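PDB 1SF9: yfhH hypothetical protein from Bacillus subtilis, which is of unknown function but has been proposed to act as a transcriptional regulator, pairing a helical part with a small antiparallel sheet. Local coordinates for residues Y73-E84 with T96-F104. Sequence-based numbering, arbitrary orientation.
Sequences YLLNPEDYSPGE and TISYLNGVF
V103 lays its CG1 methyl over the centre of the Y73 ring, 3.6 Å from the centroid and 10° off the normal, a CH-pi contact where the end of helix 57-74 meets the hairpin turn N101-F104. With CG anti to its carbonyl carbon (chi1 -80°), Y73 presents a flat face that suits a branched valine, whose CG2 reaches ring atom CE1 at 3.8 Å. Were Y73 replaced by an alanine, loss of the ring would probably leave V103 CG1 without the face it rests on and open a gap between helix end and turn. Farther along, buried I97 turns CD1 to Y80 CB at 4.0 Å, and L100 places CD2 against the same carbon; L100 CD1 meets P77 O tightly at 3.0 Å. Toward solvent the fit is looser: the rigid ring of P82 sets CB 3.5 Å from S98 O. There two nearly straight backbone bonds take over, G83 N to I97 O (2.8 Å), tilted 27° from the carbonyl plane, and I97 N to E84 O (3.0 Å), nearly along the C=O axis. Glycine suits G83 in the type II turn S81-E84, since a CB would jam against P82 O. Apolar packing thus joins helix end to turn and linker to strand, while directional backbone bonds lead the linker into strand 85-88.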
ATOM      1  N   TYR A  73       0.296   7.314   1.631  1.00  9.11           N
ATOM      2  CA  TYR A  73       0.979   8.586   1.859  1.00 10.20           C
ATOM      3  C   TYR A  73       0.054   9.714   2.269  1.00 10.42           C
ATOM      4  O   TYR A  73       0.514  10.741   2.761  1.00 12.27           O
ATOM      5  CB  TYR A  73       1.803   8.990   0.627  1.00 10.58           C
ATOM      6  CG  TYR A  73       3.123   8.260   0.550  1.00  9.36           C
ATOM      7  CD1 TYR A  73       3.217   7.004  -0.078  1.00 10.92           C
ATOM      8  CD2 TYR A  73       4.277   8.783   1.148  1.00  8.44           C
ATOM      9  CE1 TYR A  73       4.409   6.296  -0.096  1.00 11.92           C
ATOM     10  CE2 TYR A  73       5.480   8.081   1.122  1.00 11.24           C
ATOM     11  CZ  TYR A  73       5.534   6.834   0.500  1.00 13.93           C
ATOM     12  OH  TYR A  73       6.709   6.139   0.528  1.00 12.65           O
ATOM     13  N   LEU A  74      -1.249   9.531   2.065  1.00 11.06           N
ATOM     14  CA  LEU A  74      -2.243  10.528   2.469  1.00 13.89           C
ATOM     15  C   LEU A  74      -2.590  10.369   3.938  1.00 15.85           C
ATOM     16  O   LEU A  74      -3.041  11.308   4.589  1.00 16.48           O
ATOM     17  CB  LEU A  74      -3.532  10.348   1.678  1.00 14.43           C
ATOM     18  CG  LEU A  74      -3.584  10.997   0.301  1.00 16.61           C
ATOM     19  CD1 LEU A  74      -4.900  10.610  -0.371  1.00 19.07           C
ATOM     20  CD2 LEU A  74      -3.494  12.523   0.450  1.00 18.22           C
ATOM     21  N   LEU A  75      -2.390   9.161   4.459  1.00 13.58           N
ATOM     22  CA  LEU A  75      -2.710   8.868   5.844  1.00 16.13           C
ATOM     23  C   LEU A  75      -1.614   9.331   6.806  1.00 16.60           C
ATOM     24  O   LEU A  75      -0.522   9.720   6.387  1.00 18.35           O
ATOM     25  CB  LEU A  75      -2.976   7.365   5.980  1.00 14.83           C
ATOM     26  CG  LEU A  75      -4.161   6.909   5.106  1.00 17.57           C
ATOM     27  CD1 LEU A  75      -4.236   5.394   5.034  1.00 14.07           C
ATOM     28  CD2 LEU A  75      -5.463   7.474   5.680  1.00 15.59           C
ATOM     29  N   ASN A  76      -1.908   9.316   8.098  1.00 18.64           N
ATOM     30  CA  ASN A  76      -0.926   9.739   9.085  1.00 18.86           C
ATOM     31  C   ASN A  76      -0.531   8.513   9.889  1.00 17.52           C
ATOM     32  O   ASN A  76      -1.357   7.920  10.576  1.00 17.30           O
ATOM     33  CB  ASN A  76      -1.516  10.802  10.019  1.00 21.67           C
ATOM     34  CG  ASN A  76      -0.474  11.395  10.981  1.00 26.56           C
ATOM     35  OD1 ASN A  76       0.636  10.863  11.144  1.00 25.67           O
ATOM     36  ND2 ASN A  76      -0.839  12.498  11.636  1.00 29.57           N
ATOM     37  N   PRO A  77       0.741   8.109   9.800  1.00 18.03           N
ATOM     38  CA  PRO A  77       1.184   6.934  10.547  1.00 15.89           C
ATOM     39  C   PRO A  77       0.817   6.981  12.025  1.00 19.30           C
ATOM     40  O   PRO A  77       0.573   5.949  12.628  1.00 16.57           O
ATOM     41  CB  PRO A  77       2.704   6.925  10.333  1.00 18.88           C
ATOM     42  CG  PRO A  77       2.878   7.629   9.021  1.00 17.32           C
ATOM     43  CD  PRO A  77       1.863   8.742   9.081  1.00 20.32           C
ATOM     44  N   GLU A  78       0.762   8.171  12.619  1.00 21.46           N
ATOM     45  CA  GLU A  78       0.441   8.234  14.043  1.00 24.02           C
ATOM     46  C   GLU A  78      -0.993   7.859  14.390  1.00 22.64           C
ATOM     47  O   GLU A  78      -1.333   7.713  15.568  1.00 23.29           O
ATOM     48  CB  GLU A  78       0.811   9.607  14.634  1.00 29.07           C
ATOM     49  CG  GLU A  78       0.316  10.807  13.876  1.00 33.73           C
ATOM     50  CD  GLU A  78       0.907  12.111  14.409  1.00 38.15           C
ATOM     51  OE1 GLU A  78       2.151  12.240  14.450  1.00 42.57           O
ATOM     52  OE2 GLU A  78       0.130  13.009  14.789  1.00 40.34           O
ATOM     53  N   ASP A  79      -1.833   7.673  13.379  1.00 19.57           N
ATOM     54  CA  ASP A  79      -3.208   7.261  13.639  1.00 17.36           C
ATOM     55  C   ASP A  79      -3.323   5.736  13.746  1.00 18.16           C
ATOM     56  O   ASP A  79      -4.421   5.197  13.899  1.00 18.01           O
ATOM     57  CB  ASP A  79      -4.151   7.753  12.549  1.00 20.05           C
ATOM     58  CG  ASP A  79      -4.280   9.262  12.529  1.00 22.76           C
ATOM     59  OD1 ASP A  79      -4.098   9.885  13.592  1.00 25.01           O
ATOM     60  OD2 ASP A  79      -4.575   9.808  11.457  1.00 23.02           O
ATOM     61  N   TYR A  80      -2.182   5.054  13.673  1.00 12.57           N
ATOM     62  CA  TYR A  80      -2.122   3.601  13.762  1.00 14.49           C
ATOM     63  C   TYR A  80      -1.317   3.271  14.999  1.00 14.52           C
ATOM     64  O   TYR A  80      -0.306   3.918  15.291  1.00 18.50           O
ATOM     65  CB  TYR A  80      -1.544   3.037  12.517  1.00 12.23           C
ATOM     66  CG  TYR A  80      -2.446   3.395  11.358  1.00 11.37           C
ATOM     67  CD1 TYR A  80      -3.450   2.512  10.969  1.00 11.65           C
ATOM     68  CD2 TYR A  80      -2.269   4.611  10.694  1.00  9.40           C
ATOM     69  CE1 TYR A  80      -4.301   2.850   9.919  1.00 14.27           C
ATOM     70  CE2 TYR A  80      -3.122   4.954   9.645  1.00 13.66           C
ATOM     71  CZ  TYR A  80      -4.142   4.074   9.260  1.00 12.34           C
ATOM     72  OH  TYR A  80      -4.986   4.414   8.252  1.00 15.04           O
ATOM     73  N   SER A  81      -1.749   2.261  15.740  1.00 12.10           N
ATOM     74  CA  SER A  81      -1.077   1.967  16.983  1.00 12.30           C
ATOM     75  C   SER A  81      -0.434   0.618  17.157  1.00  9.73           C
ATOM     76  O   SER A  81      -1.082  -0.381  16.939  1.00  8.80           O
ATOM     77  CB  SER A  81      -2.064   2.107  18.154  1.00 15.10           C
ATOM     78  OG  SER A  81      -2.686   3.370  18.173  1.00 18.05           O
ATOM     79  N   PRO A  82       0.848   0.576  17.553  1.00  9.29           N
ATOM     80  CA  PRO A  82       1.497  -0.714  17.774  1.00  8.48           C
ATOM     81  C   PRO A  82       0.669  -1.428  18.871  1.00  8.65           C
ATOM     82  O   PRO A  82       0.241  -0.805  19.855  1.00 10.19           O
ATOM     83  CB  PRO A  82       2.887  -0.314  18.270  1.00 10.28           C
ATOM     84  CG  PRO A  82       3.170   0.918  17.483  1.00  8.81           C
ATOM     85  CD  PRO A  82       1.846   1.660  17.451  1.00  9.79           C
ATOM     86  N   GLY A  83       0.423  -2.714  18.685  1.00  7.89           N
ATOM     87  CA  GLY A  83      -0.337  -3.462  19.662  1.00  7.88           C
ATOM     88  C   GLY A  83      -1.802  -3.588  19.340  1.00  9.34           C
ATOM     89  O   GLY A  83      -2.491  -4.429  19.935  1.00 10.50           O
ATOM     90  N   GLU A  84      -2.289  -2.751  18.427  0.70  7.62           N
ATOM     91  CA  GLU A  84      -3.690  -2.794  18.014  0.70  7.49           C
ATOM     92  C   GLU A  84      -3.828  -3.756  16.831  0.70  8.51           C
ATOM     93  O   GLU A  84      -2.882  -3.959  16.067  0.70  6.45           O
ATOM     94  CB  GLU A  84      -4.189  -1.393  17.622  0.70  9.05           C
ATOM     95  CG  GLU A  84      -5.704  -1.363  17.308  0.70 13.48           C
ATOM     96  CD  GLU A  84      -6.271   0.047  17.127  0.70 18.17           C
ATOM     97  OE1 GLU A  84      -5.814   0.973  17.825  0.70 18.59           O
ATOM     98  OE2 GLU A  84      -7.191   0.213  16.298  0.70 19.92           O
ATOM     99  N   THR A  96      -2.065  -7.584  13.514  1.00  4.33           N
ATOM    100  CA  THR A  96      -1.637  -6.885  14.717  1.00  4.90           C
ATOM    101  C   THR A  96      -0.343  -6.139  14.407  1.00  3.66           C
ATOM    102  O   THR A  96       0.619  -6.720  13.912  1.00  6.33           O
ATOM    103  CB  THR A  96      -1.413  -7.898  15.853  1.00  5.30           C
ATOM    104  OG1 THR A  96      -2.646  -8.618  16.080  1.00  5.15           O
ATOM    105  CG2 THR A  96      -0.946  -7.187  17.126  1.00  6.91           C
ATOM    106  N   ILE A  97      -0.318  -4.846  14.712  1.00  4.21           N
ATOM    107  CA  ILE A  97       0.866  -4.047  14.430  1.00  5.49           C
ATOM    108  C   ILE A  97       1.968  -4.221  15.487  1.00  6.38           C
ATOM    109  O   ILE A  97       1.697  -4.178  16.681  1.00  7.64           O
ATOM    110  CB  ILE A  97       0.508  -2.555  14.374  1.00  5.35           C
ATOM    111  CG1 ILE A  97      -0.475  -2.318  13.226  1.00  3.79           C
ATOM    112  CG2 ILE A  97       1.783  -1.687  14.149  1.00  6.48           C
ATOM    113  CD1 ILE A  97      -0.728  -0.808  12.952  1.00  7.23           C
ATOM    114  N   SER A  98       3.201  -4.425  15.033  1.00  5.24           N
ATOM    115  CA  SER A  98       4.350  -4.537  15.935  1.00  8.62           C
ATOM    116  C   SER A  98       4.960  -3.136  16.029  1.00  6.30           C
ATOM    117  O   SER A  98       5.281  -2.635  17.122  1.00  7.51           O
ATOM    118  CB  SER A  98       5.381  -5.533  15.409  1.00  9.32           C
ATOM    119  OG  SER A  98       4.855  -6.864  15.452  1.00  9.38           O
ATOM    120  N   TYR A  99       5.169  -2.522  14.862  1.00  5.05           N
ATOM    121  CA  TYR A  99       5.687  -1.158  14.820  1.00  4.46           C
ATOM    122  C   TYR A  99       5.454  -0.539  13.455  1.00  6.16           C
ATOM    123  O   TYR A  99       5.064  -1.214  12.486  1.00  6.58           O
ATOM    124  CB  TYR A  99       7.202  -1.088  15.154  1.00  4.55           C
ATOM    125  CG  TYR A  99       8.083  -1.831  14.187  1.00  6.51           C
ATOM    126  CD1 TYR A  99       8.627  -1.193  13.068  1.00  8.38           C
ATOM    127  CD2 TYR A  99       8.348  -3.181  14.367  1.00  8.06           C
ATOM    128  CE1 TYR A  99       9.424  -1.902  12.151  1.00 10.73           C
ATOM    129  CE2 TYR A  99       9.135  -3.893  13.446  1.00  9.68           C
ATOM    130  CZ  TYR A  99       9.663  -3.240  12.352  1.00 11.57           C
ATOM    131  OH  TYR A  99      10.440  -3.957  11.459  1.00 14.96           O
ATOM    132  N   LEU A 100       5.667   0.762  13.377  1.00  6.60           N
ATOM    133  CA  LEU A 100       5.483   1.474  12.117  1.00  8.83           C
ATOM    134  C   LEU A 100       6.827   1.938  11.581  1.00  9.15           C
ATOM    135  O   LEU A 100       7.753   2.207  12.358  1.00  9.99           O
ATOM    136  CB  LEU A 100       4.605   2.710  12.328  1.00  8.20           C
ATOM    137  CG  LEU A 100       3.202   2.474  12.913  1.00 12.63           C
ATOM    138  CD1 LEU A 100       2.591   3.791  13.311  1.00 19.23           C
ATOM    139  CD2 LEU A 100       2.349   1.773  11.876  1.00 11.99           C
ATOM    140  N   ASN A 101       6.951   1.978  10.251  1.00  6.94           N
ATOM    141  CA  ASN A 101       8.169   2.521   9.645  1.00  8.86           C
ATOM    142  C   ASN A 101       7.748   3.070   8.284  1.00  9.63           C
ATOM    143  O   ASN A 101       7.240   2.336   7.439  1.00  8.95           O
ATOM    144  CB  ASN A 101       9.262   1.478   9.480  1.00 11.76           C
ATOM    145  CG  ASN A 101      10.571   2.113   9.044  1.00 16.30           C
ATOM    146  OD1 ASN A 101      10.836   3.258   9.377  1.00 20.27           O
ATOM    147  ND2 ASN A 101      11.379   1.376   8.318  1.00 24.02           N
ATOM    148  N   GLY A 102       7.950   4.364   8.085  1.00  7.32           N
ATOM    149  CA  GLY A 102       7.526   4.972   6.845  1.00  8.47           C
ATOM    150  C   GLY A 102       6.009   4.868   6.762  1.00  9.91           C
ATOM    151  O   GLY A 102       5.303   5.181   7.730  1.00 11.41           O
ATOM    152  N   VAL A 103       5.498   4.430   5.612  1.00  7.14           N
ATOM    153  CA  VAL A 103       4.053   4.277   5.457  1.00  6.30           C
ATOM    154  C   VAL A 103       3.625   2.819   5.648  1.00  5.65           C
ATOM    155  O   VAL A 103       2.514   2.441   5.293  1.00  6.25           O
ATOM    156  CB  VAL A 103       3.554   4.790   4.063  1.00  7.90           C
ATOM    157  CG1 VAL A 103       3.932   6.270   3.907  1.00 12.31           C
ATOM    158  CG2 VAL A 103       4.131   3.972   2.941  1.00  7.85           C
ATOM    159  N   PHE A 104       4.502   2.014   6.234  1.00  6.29           N
ATOM    160  CA  PHE A 104       4.152   0.610   6.459  1.00  6.55           C
ATOM    161  C   PHE A 104       3.977   0.264   7.915  1.00  6.22           C
ATOM    162  O   PHE A 104       4.530   0.905   8.820  1.00  7.17           O
ATOM    163  CB  PHE A 104       5.233  -0.319   5.883  1.00  7.54           C
ATOM    164  CG  PHE A 104       5.301  -0.313   4.380  1.00  9.88           C
ATOM    165  CD1 PHE A 104       4.507  -1.185   3.651  1.00  8.41           C
ATOM    166  CD2 PHE A 104       6.108   0.609   3.703  1.00 12.97           C
ATOM    167  CE1 PHE A 104       4.504  -1.139   2.230  1.00 14.03           C
ATOM    168  CE2 PHE A 104       6.114   0.661   2.294  1.00 14.13           C
ATOM    169  CZ  PHE A 104       5.308  -0.211   1.568  1.00 14.14           C
TER